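Local coordinates for protein DNA helicase RecQ (Deinococcus radiodurans, PDB 4Q48) that probably couples ATP hydrolysis to the unwinding of duplex DNA, translocating 3' to 5', and is represented here by its helicase, zinc-binding and RQC regions, at residues Val33-Glu38 against Asp199-Val204; Leu133-Pro138 against Glu169-Leu174; Gln279-Phe282 against Gly287-Val290; Val361-Ala366 against Ser484-Phe489. All blocks are in the same frame, centred on the assembly; numbering follows the deposited sequence.

Interaction 1 of 4, residues Val33-Glu38 against Asp199-Val204; sequences VQQVAE and DAPQFV
Gln-35 lays its carboxamide against the pyrrolidine of Pro-201, the two side chains approaching from opposite directions. The amide nitrogen does the closest touching: NE2 of Gln-35 is 3.6 Å from CD of Pro-201. Behind it, the amide carbon CD of Gln-35 sits 3.7 Å from CG of Pro-201, and Gln-35 OE1 is 3.9 Å from the same CG, so the whole amide rests on the CG-CD side of the proline ring. Two torsions put it there. Chi1 of Gln-35, 149°, falls short of a fully anti placement of CG, and the bend at chi2 (82°) turns the amide across the CG-CD side of Pro-201. The bend also suits its polar end, since NE2 donates a hydrogen bond to the backbone O of Asn-41, which would orient the amide. The setting is the first RecA-like domain of the helicase: helix 29-37 packs beside strand 202-204, an outermost strand of a parallel sheet, whose neighbour 42-45 pairs with Pro-201 and Phe-203 through the backbone. Phe-203 adds a looser apolar contact next to the proline, its CZ lying 4.3 Å from CB of Gln-35 in an oblique approach. With chi1 at -60° its ring reaches back toward the helix, where it also touches Ile-32 and Glu-31, and it meets Ala-42 of the adjacent strand. Its side chain stands about 8 Å from that of Gln-29, an ADP-binding residue at the start of the same helix, although no nucleotide is bound here.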
# COMPACT_ATOMS: atom_id res chain seq x y z
N VAL A 33 3.38 -13.10 16.05
CA VAL A 33 3.61 -14.53 16.13
C VAL A 33 2.95 -15.15 17.36
O VAL A 33 2.42 -16.25 17.29
CB VAL A 33 5.10 -14.85 16.11
CG1 VAL A 33 5.35 -16.29 16.56
CG2 VAL A 33 5.63 -14.65 14.71
N GLN A 34 2.91 -14.41 18.47
CA GLN A 34 2.23 -14.90 19.67
C GLN A 34 0.71 -15.00 19.50
O GLN A 34 0.07 -15.89 20.03
CB GLN A 34 2.54 -13.99 20.85
CG GLN A 34 2.09 -14.54 22.19
CD GLN A 34 2.37 -13.57 23.32
OE1 GLN A 34 2.01 -12.39 23.26
NE2 GLN A 34 3.05 -14.06 24.36
N GLN A 35 0.14 -14.13 18.70
CA GLN A 35 -1.30 -14.05 18.63
C GLN A 35 -1.83 -15.20 17.78
O GLN A 35 -2.89 -15.78 18.08
CB GLN A 35 -1.71 -12.68 18.07
CG GLN A 35 -2.99 -12.67 17.27
CD GLN A 35 -4.21 -12.60 18.14
OE1 GLN A 35 -4.11 -12.29 19.33
NE2 GLN A 35 -5.37 -12.90 17.57
N VAL A 36 -1.09 -15.57 16.74
CA VAL A 36 -1.53 -16.61 15.82
C VAL A 36 -1.12 -17.97 16.39
O VAL A 36 -1.78 -18.96 16.16
CB VAL A 36 -0.95 -16.41 14.40
CG1 VAL A 36 -1.55 -17.40 13.42
CG2 VAL A 36 -1.29 -15.02 13.90
N ALA A 37 -0.05 -18.02 17.17
CA ALA A 37 0.35 -19.30 17.74
C ALA A 37 -0.59 -19.74 18.86
O ALA A 37 -0.87 -20.93 19.00
CB ALA A 37 1.77 -19.24 18.25
N GLU A 38 -1.12 -18.78 19.62
CA GLU A 38 -2.08 -19.09 20.69
C GLU A 38 -3.49 -19.25 20.12
O GLU A 38 -4.47 -19.14 20.85
CB GLU A 38 -2.09 -17.99 21.76
CG GLU A 38 -0.86 -17.92 22.65
CD GLU A 38 -0.91 -16.75 23.65
OE1 GLU A 38 -1.63 -15.75 23.40
OE2 GLU A 38 -0.18 -16.80 24.66
N ASP A 199 -13.20 -8.36 14.08
CA ASP A 199 -12.98 -8.50 15.50
C ASP A 199 -11.54 -8.91 15.83
O ASP A 199 -11.17 -9.10 17.00
CB ASP A 199 -13.99 -9.51 16.06
CG ASP A 199 -15.45 -9.16 15.68
OD1 ASP A 199 -15.80 -7.95 15.69
OD2 ASP A 199 -16.25 -10.08 15.38
N ALA A 200 -10.71 -9.02 14.80
CA ALA A 200 -9.33 -9.46 14.98
C ALA A 200 -8.36 -8.30 15.21
O ALA A 200 -8.58 -7.18 14.74
CB ALA A 200 -8.89 -10.29 13.78
N PRO A 201 -7.26 -8.56 15.93
CA PRO A 201 -6.28 -7.47 16.01
C PRO A 201 -5.70 -7.17 14.62
O PRO A 201 -5.62 -8.07 13.78
CB PRO A 201 -5.18 -8.03 16.94
CG PRO A 201 -5.73 -9.26 17.52
CD PRO A 201 -6.82 -9.77 16.63
N GLN A 202 -5.38 -5.91 14.37
CA GLN A 202 -4.78 -5.52 13.09
C GLN A 202 -3.42 -4.96 13.44
O GLN A 202 -3.29 -4.12 14.33
CB GLN A 202 -5.64 -4.53 12.31
CG GLN A 202 -5.27 -3.07 12.48
CD GLN A 202 -5.50 -2.27 11.19
OE1 GLN A 202 -6.23 -2.70 10.29
NE2 GLN A 202 -4.86 -1.11 11.10
N PHE A 203 -2.40 -5.51 12.78
CA PHE A 203 -1.00 -5.17 13.05
C PHE A 203 -0.33 -4.41 11.92
O PHE A 203 -0.36 -4.83 10.75
CB PHE A 203 -0.20 -6.43 13.36
CG PHE A 203 -0.70 -7.19 14.55
CD1 PHE A 203 -1.71 -8.12 14.43
CD2 PHE A 203 -0.14 -6.97 15.81
CE1 PHE A 203 -2.16 -8.83 15.52
CE2 PHE A 203 -0.58 -7.69 16.90
CZ PHE A 203 -1.59 -8.61 16.75
N VAL A 204 0.27 -3.28 12.25
CA VAL A 204 0.92 -2.49 11.22
C VAL A 204 2.40 -2.39 11.58
O VAL A 204 2.76 -1.71 12.54
CB VAL A 204 0.28 -1.09 11.11
CG1 VAL A 204 0.96 -0.27 10.05
CG2 VAL A 204 -1.22 -1.20 10.77

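Interaction 2 of 4, residues Leu133-Pro138 against Glu169-Leu174; sequences LLERAP and ERFPEL
Arg-170 and Glu-135 form a salt bridge across the ends of two helices, while Phe-171 packs beside it against Leu-134 and the stem of Glu-135. The charged pair is spread over three weak bonds: Arg-170 NH2 lies 3.4 Å from Glu-135 OE2, Arg-170 NE is likewise 3.4 Å from Glu-135 OE2, and Arg-170 NH2 is 3.5 Å from Glu-135 OE1. The carboxylate thus comes to the NE-NH2 edge of the guanidinium, near its plane, but is twisted by 59° against it, so the two groups do not dock flat. Glu-135 reaches across with a chain extended beyond CG, whereas Arg-170 bends at chi3 (71°) to turn its head toward the glutamate. Alongside the bridge, CZ of Phe-171 meets CB of Leu-134 at 3.7 Å, and CE2 of Phe-171 lies 3.8 Å from CG of Glu-135; both approaches to the ring are oblique. Farther out, Phe-171 also touches Leu-131 and the ring of Phe-142, which anchors it on strand 139-145 of the first RecA-like sheet. Asp-132, one turn before Glu-135 on helix 128-135, forms a second salt bridge to NH2 of Arg-170. One guanidinium is therefore shared by two carboxylates from the same helix, which would be expected to offset their mutual repulsion, with the long bonds to Glu-135 as the weaker, peripheral part of the arrangement.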
# COMPACT_ATOMS: atom_id res chain seq x y z
N LEU A 133 -10.67 -32.66 2.20
CA LEU A 133 -9.39 -33.22 2.65
C LEU A 133 -8.90 -32.47 3.87
O LEU A 133 -8.43 -33.07 4.86
CB LEU A 133 -8.30 -33.14 1.59
CG LEU A 133 -8.30 -33.99 0.32
CD1 LEU A 133 -6.88 -34.07 -0.16
CD2 LEU A 133 -8.86 -35.39 0.51
N LEU A 134 -9.03 -31.16 3.80
CA LEU A 134 -8.52 -30.33 4.87
C LEU A 134 -9.19 -30.70 6.17
O LEU A 134 -8.56 -30.67 7.24
CB LEU A 134 -8.76 -28.86 4.52
CG LEU A 134 -7.81 -28.37 3.41
CD1 LEU A 134 -8.27 -27.05 2.84
CD2 LEU A 134 -6.40 -28.23 3.96
N GLU A 135 -10.47 -31.07 6.08
CA GLU A 135 -11.24 -31.42 7.26
C GLU A 135 -10.67 -32.66 7.93
O GLU A 135 -10.75 -32.80 9.16
CB GLU A 135 -12.70 -31.61 6.89
CG GLU A 135 -13.54 -30.39 7.15
CD GLU A 135 -14.97 -30.51 6.63
OE1 GLU A 135 -15.33 -31.58 6.11
OE2 GLU A 135 -15.72 -29.51 6.70
N ARG A 136 -10.07 -33.54 7.11
CA ARG A 136 -9.42 -34.75 7.62
C ARG A 136 -7.87 -34.71 7.52
O ARG A 136 -7.22 -35.75 7.45
CB ARG A 136 -9.99 -36.00 6.90
CG ARG A 136 -10.13 -35.91 5.38
CD ARG A 136 -10.96 -37.06 4.80
NE ARG A 136 -10.68 -37.44 3.41
CZ ARG A 136 -9.70 -38.26 3.03
NH1 ARG A 136 -8.91 -38.83 3.93
NH2 ARG A 136 -9.52 -38.56 1.75
N ALA A 137 -7.29 -33.51 7.55
CA ALA A 137 -5.84 -33.34 7.59
C ALA A 137 -5.42 -32.50 8.80
O ALA A 137 -6.19 -31.65 9.27
CB ALA A 137 -5.34 -32.71 6.31
N PRO A 138 -4.21 -32.73 9.33
CA PRO A 138 -3.81 -32.00 10.53
C PRO A 138 -3.40 -30.59 10.17
O PRO A 138 -2.31 -30.38 9.64
CB PRO A 138 -2.64 -32.82 11.05
CG PRO A 138 -2.10 -33.50 9.86
CD PRO A 138 -3.24 -33.76 8.95
N GLU A 169 -16.08 -20.11 7.55
CA GLU A 169 -17.27 -20.96 7.69
C GLU A 169 -16.93 -22.39 8.07
O GLU A 169 -17.23 -22.85 9.16
CB GLU A 169 -18.09 -20.98 6.41
CG GLU A 169 -19.29 -20.06 6.42
CD GLU A 169 -19.66 -19.57 5.03
OE1 GLU A 169 -19.29 -18.42 4.66
OE2 GLU A 169 -20.31 -20.36 4.30
N ARG A 170 -16.25 -23.08 7.17
CA ARG A 170 -16.02 -24.50 7.32
C ARG A 170 -14.96 -24.82 8.36
O ARG A 170 -14.89 -25.96 8.84
CB ARG A 170 -15.71 -25.13 5.96
CG ARG A 170 -17.01 -25.41 5.22
CD ARG A 170 -16.87 -26.09 3.89
NE ARG A 170 -16.48 -27.48 4.06
CZ ARG A 170 -16.39 -28.36 3.07
NH1 ARG A 170 -16.68 -28.00 1.83
NH2 ARG A 170 -16.01 -29.60 3.32
N PHE A 171 -14.17 -23.82 8.74
CA PHE A 171 -13.12 -24.00 9.74
C PHE A 171 -13.05 -22.86 10.73
O PHE A 171 -12.05 -22.17 10.79
CB PHE A 171 -11.74 -24.13 9.07
CG PHE A 171 -11.70 -25.11 7.94
CD1 PHE A 171 -12.00 -24.70 6.66
CD2 PHE A 171 -11.37 -26.43 8.16
CE1 PHE A 171 -11.97 -25.59 5.63
CE2 PHE A 171 -11.34 -27.32 7.15
CZ PHE A 171 -11.64 -26.91 5.87
N PRO A 172 -14.12 -22.66 11.52
CA PRO A 172 -14.12 -21.56 12.50
C PRO A 172 -13.04 -21.70 13.55
O PRO A 172 -12.46 -20.72 14.03
CB PRO A 172 -15.50 -21.67 13.14
CG PRO A 172 -16.32 -22.46 12.18
CD PRO A 172 -15.37 -23.43 11.56
N GLU A 173 -12.77 -22.94 13.93
CA GLU A 173 -11.89 -23.22 15.04
C GLU A 173 -10.42 -23.00 14.70
O GLU A 173 -9.61 -22.84 15.61
CB GLU A 173 -12.13 -24.65 15.53
CG GLU A 173 -11.48 -25.73 14.67
CD GLU A 173 -12.15 -25.91 13.29
OE1 GLU A 173 -13.22 -25.28 13.02
OE2 GLU A 173 -11.59 -26.71 12.49
N LEU A 174 -10.08 -23.03 13.41
CA LEU A 174 -8.69 -22.79 12.99
C LEU A 174 -8.37 -21.30 12.81
O LEU A 174 -9.18 -20.55 12.26
CB LEU A 174 -8.39 -23.53 11.69
CG LEU A 174 -8.43 -25.06 11.78
CD1 LEU A 174 -8.11 -25.68 10.43
CD2 LEU A 174 -7.52 -25.62 12.87

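Interaction 3 of 4, residues Gln279-Phe282 against Gly287-Val290; sequences QERF and GVIV
In the beta-alpha-beta unit made of strand 263-266, helix 272-284 and strand 289-292, Phe-282 near the end of the helix packs on Val-288 and Val-290 of the returning chain. One face of the ring takes a methyl: CG2 of Val-290 lies 3.9 Å from the Phe-282 centroid and 25° off the ring normal, a CH-pi contact displaced toward the rim, where Val-290 CG2 comes within 3.6 Å of Phe-282 CG. At the edge, the carbonyl O of Val-288 lies in the ring plane, closest to Phe-282 CE1, while the other Val-288 contact is apolar, its CG1 3.7 Å from Phe-282 CD1. Phe-282 holds CG anti to the backbone N (chi1 -166°), which swings the ring off the helix and over the sheet. That sheet is the parallel core of the second RecA-like domain, the helicase C-terminal lobe; on it the same ring reaches Ile-240 and Ala-238 of strand 238-242 and Val-305 of strand 305-310. Val-288 and Val-290 point toward the helix, whereas the intervening Ile-289 points away, the alternation of an extended chain. At the margin Arg-281 bends at chi2 and chi3, crossing Val-288 at about a right angle, so that its NH2 passes 3.6 Å from CG2 of Val-288. The charge of that guanidinium is matched elsewhere, through salt bridges from NH2 to Asp-262 and Glu-285.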
# COMPACT_ATOMS: atom_id res chain seq x y z
N GLN A 279 20.20 -6.24 -16.07
CA GLN A 279 20.19 -6.55 -14.65
C GLN A 279 21.61 -6.75 -14.13
O GLN A 279 22.02 -6.05 -13.22
CB GLN A 279 19.37 -7.81 -14.35
CG GLN A 279 17.89 -7.71 -14.59
CD GLN A 279 17.14 -8.75 -13.79
OE1 GLN A 279 17.61 -9.18 -12.74
NE2 GLN A 279 15.98 -9.18 -14.29
N GLU A 280 22.39 -7.63 -14.76
CA GLU A 280 23.75 -7.90 -14.29
C GLU A 280 24.63 -6.64 -14.28
O GLU A 280 25.32 -6.38 -13.29
CB GLU A 280 24.43 -8.99 -15.13
CG GLU A 280 23.95 -10.44 -14.88
CD GLU A 280 23.56 -10.73 -13.42
OE1 GLU A 280 24.43 -10.61 -12.53
OE2 GLU A 280 22.39 -11.09 -13.17
N ARG A 281 24.60 -5.83 -15.33
CA ARG A 281 25.43 -4.63 -15.31
C ARG A 281 25.07 -3.71 -14.13
O ARG A 281 25.95 -3.12 -13.50
CB ARG A 281 25.32 -3.85 -16.62
CG ARG A 281 26.19 -4.37 -17.73
CD ARG A 281 26.62 -3.21 -18.64
NE ARG A 281 27.35 -2.18 -17.91
CZ ARG A 281 27.67 -0.98 -18.41
NH1 ARG A 281 27.31 -0.66 -19.65
NH2 ARG A 281 28.34 -0.10 -17.67
N PHE A 282 23.78 -3.62 -13.84
CA PHE A 282 23.33 -2.86 -12.69
C PHE A 282 23.77 -3.56 -11.40
O PHE A 282 24.34 -2.93 -10.52
CB PHE A 282 21.81 -2.69 -12.72
CG PHE A 282 21.28 -1.64 -11.77
CD1 PHE A 282 21.88 -0.39 -11.70
CD2 PHE A 282 20.18 -1.91 -10.97
CE1 PHE A 282 21.39 0.58 -10.83
CE2 PHE A 282 19.69 -0.95 -10.10
CZ PHE A 282 20.30 0.30 -10.03
N GLY A 287 28.03 2.53 -10.15
CA GLY A 287 27.74 3.78 -10.82
C GLY A 287 26.97 3.65 -12.11
O GLY A 287 27.10 4.53 -12.96
N VAL A 288 26.20 2.57 -12.26
CA VAL A 288 25.28 2.44 -13.40
C VAL A 288 23.84 2.96 -13.11
O VAL A 288 23.27 2.68 -12.06
CB VAL A 288 25.22 0.97 -13.87
CG1 VAL A 288 23.92 0.67 -14.63
CG2 VAL A 288 26.46 0.64 -14.71
N ILE A 289 23.29 3.76 -14.01
CA ILE A 289 21.90 4.21 -13.90
C ILE A 289 20.95 3.51 -14.86
O ILE A 289 21.16 3.55 -16.07
CB ILE A 289 21.78 5.71 -14.18
CG1 ILE A 289 22.53 6.51 -13.12
CG2 ILE A 289 20.32 6.09 -14.26
CD1 ILE A 289 22.49 7.98 -13.34
N VAL A 290 19.89 2.89 -14.35
CA VAL A 290 18.93 2.20 -15.21
C VAL A 290 17.69 3.08 -15.44
O VAL A 290 17.20 3.72 -14.51
CB VAL A 290 18.47 0.84 -14.60
CG1 VAL A 290 17.27 0.27 -15.35
CG2 VAL A 290 19.59 -0.18 -14.58

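Interaction 4 of 4, residues Val361-Ala366 against Ser484-Phe489; sequences VKRVEA and SADDHF
Arg-363 reaches out from helix 359-376 to Asp-486 in the loop of the hairpin 483-484/492-493, which is consistent with the wing of the winged-helix RQC domain; the bridge ties this domain to the zinc-binding region. From CB, which points toward the loop, the chain holds CG opposite the backbone N (chi1 -179°) and stays extended through CD to NE, spending its full length on the span, with Trp-153 packed on the side chain. NE of Arg-363 arrives 3.8 Å from Asp-486 OD1, and CZ of Arg-363 is 3.7 Å from that same OD1. The work is done by NH2 of Arg-363, which donates a hydrogen bond, part of a salt bridge, to Asp-486 OD1 at 2.7 Å with a nearly straight N-H...O angle of 163°. Asp-486 comes to meet it from the opposite direction, and its other oxygen, OD2, holds Arg-186, so the carboxylate joins two arginines. The same NH2 of Arg-363 also lies at the imidazole edge, 4.2 Å from His-488 CE1. Although OD1 lies almost in the guanidinium plane, the donor NH2 stands 57° out of the Asp-486 carboxylate plane.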
# COMPACT_ATOMS: atom_id res chain seq x y z
N VAL A 361 -13.47 0.02 -11.70
CA VAL A 361 -12.06 0.25 -11.99
C VAL A 361 -11.82 1.74 -12.26
O VAL A 361 -10.78 2.29 -11.88
CB VAL A 361 -11.60 -0.60 -13.18
CG1 VAL A 361 -10.12 -0.35 -13.47
CG2 VAL A 361 -11.84 -2.06 -12.86
N LYS A 362 -12.77 2.38 -12.93
CA LYS A 362 -12.75 3.84 -13.12
C LYS A 362 -12.87 4.57 -11.78
O LYS A 362 -12.34 5.67 -11.60
CB LYS A 362 -13.88 4.28 -14.05
CG LYS A 362 -13.55 4.18 -15.51
CD LYS A 362 -14.53 4.99 -16.33
CE LYS A 362 -13.94 5.34 -17.67
NZ LYS A 362 -13.26 4.14 -18.21
N ARG A 363 -13.60 3.96 -10.85
CA ARG A 363 -13.80 4.51 -9.53
C ARG A 363 -12.52 4.40 -8.71
O ARG A 363 -12.11 5.36 -8.06
CB ARG A 363 -14.95 3.82 -8.83
CG ARG A 363 -15.22 4.37 -7.44
CD ARG A 363 -16.56 3.91 -6.89
NE ARG A 363 -16.77 4.41 -5.53
CZ ARG A 363 -17.59 3.85 -4.65
NH1 ARG A 363 -18.29 2.77 -4.98
NH2 ARG A 363 -17.72 4.38 -3.44
N VAL A 364 -11.90 3.22 -8.75
CA VAL A 364 -10.64 2.98 -8.08
C VAL A 364 -9.51 3.87 -8.63
O VAL A 364 -8.82 4.54 -7.86
CB VAL A 364 -10.23 1.47 -8.18
CG1 VAL A 364 -8.76 1.23 -7.82
CG2 VAL A 364 -11.14 0.64 -7.30
N GLU A 365 -9.34 3.90 -9.96
CA GLU A 365 -8.27 4.69 -10.58
C GLU A 365 -8.38 6.20 -10.25
O GLU A 365 -7.38 6.92 -10.20
CB GLU A 365 -8.25 4.49 -12.11
CG GLU A 365 -7.86 3.07 -12.61
CD GLU A 365 -6.48 2.56 -12.11
OE1 GLU A 365 -5.51 3.35 -12.04
OE2 GLU A 365 -6.38 1.35 -11.79
N ALA A 366 -9.59 6.68 -10.00
CA ALA A 366 -9.79 8.09 -9.70
C ALA A 366 -9.39 8.43 -8.26
O ALA A 366 -8.95 9.55 -7.98
CB ALA A 366 -11.25 8.48 -9.95
N SER A 484 -14.95 10.89 5.57
CA SER A 484 -15.00 9.68 4.77
C SER A 484 -16.25 9.83 3.93
O SER A 484 -17.29 10.28 4.43
CB SER A 484 -15.05 8.43 5.64
OG SER A 484 -14.75 7.29 4.88
N ALA A 485 -16.13 9.53 2.64
CA ALA A 485 -17.25 9.80 1.75
C ALA A 485 -18.14 8.61 1.56
O ALA A 485 -19.27 8.62 2.00
CB ALA A 485 -16.76 10.29 0.41
N ASP A 486 -17.60 7.56 0.97
CA ASP A 486 -18.39 6.65 0.13
C ASP A 486 -19.69 6.03 0.70
O ASP A 486 -20.19 5.03 0.18
CB ASP A 486 -17.43 5.59 -0.41
CG ASP A 486 -16.35 6.20 -1.33
OD1 ASP A 486 -16.70 6.68 -2.45
OD2 ASP A 486 -15.16 6.24 -0.91
N ASP A 487 -20.23 6.66 1.74
CA ASP A 487 -21.66 6.94 1.75
C ASP A 487 -21.85 7.65 0.42
O ASP A 487 -20.96 8.36 -0.06
CB ASP A 487 -22.05 7.82 2.93
CG ASP A 487 -23.55 8.00 3.03
OD1 ASP A 487 -24.20 8.14 1.98
OD2 ASP A 487 -24.08 8.01 4.17
N HIS A 488 -22.98 7.48 -0.23
CA HIS A 488 -23.07 8.04 -1.57
C HIS A 488 -23.29 9.55 -1.61
O HIS A 488 -24.40 10.10 -1.70
CB HIS A 488 -24.02 7.19 -2.36
CG HIS A 488 -23.46 5.81 -2.51
ND1 HIS A 488 -22.10 5.58 -2.42
CD2 HIS A 488 -24.04 4.59 -2.65
CE1 HIS A 488 -21.87 4.29 -2.53
NE2 HIS A 488 -23.02 3.67 -2.68
N PHE A 489 -22.10 10.15 -1.48
CA PHE A 489 -21.78 11.56 -1.40
C PHE A 489 -22.08 12.16 -0.04
O PHE A 489 -21.79 13.34 0.18
CB PHE A 489 -22.54 12.31 -2.50
CG PHE A 489 -22.28 11.74 -3.85
CD1 PHE A 489 -20.98 11.44 -4.25
CD2 PHE A 489 -23.33 11.40 -4.68
CE1 PHE A 489 -20.73 10.87 -5.46
CE2 PHE A 489 -23.08 10.83 -5.91
CZ PHE A 489 -21.77 10.56 -6.29

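Overall arrangement
Following the chain from the N terminus, interaction 1 opens first and closes a long loop: helix 29-37 is brought to strand 202-204, enclosing most of the first RecA-like domain. Interaction 2, nested inside, has already closed by then, joining the ends of helices 128-135 and 165-170; its centre lies about 20 Å from that of interaction 1. The remaining two follow in series. Interaction 3 is a short closure within the second RecA-like domain, from helix 272-284 to strand 289-292. Interaction 4 spans more than a hundred residues to link helix 359-376 with the RQC loop. None cross, and interactions 3 and 4 lie on opposite sides of the chain's centre, about 40 Å apart between centres.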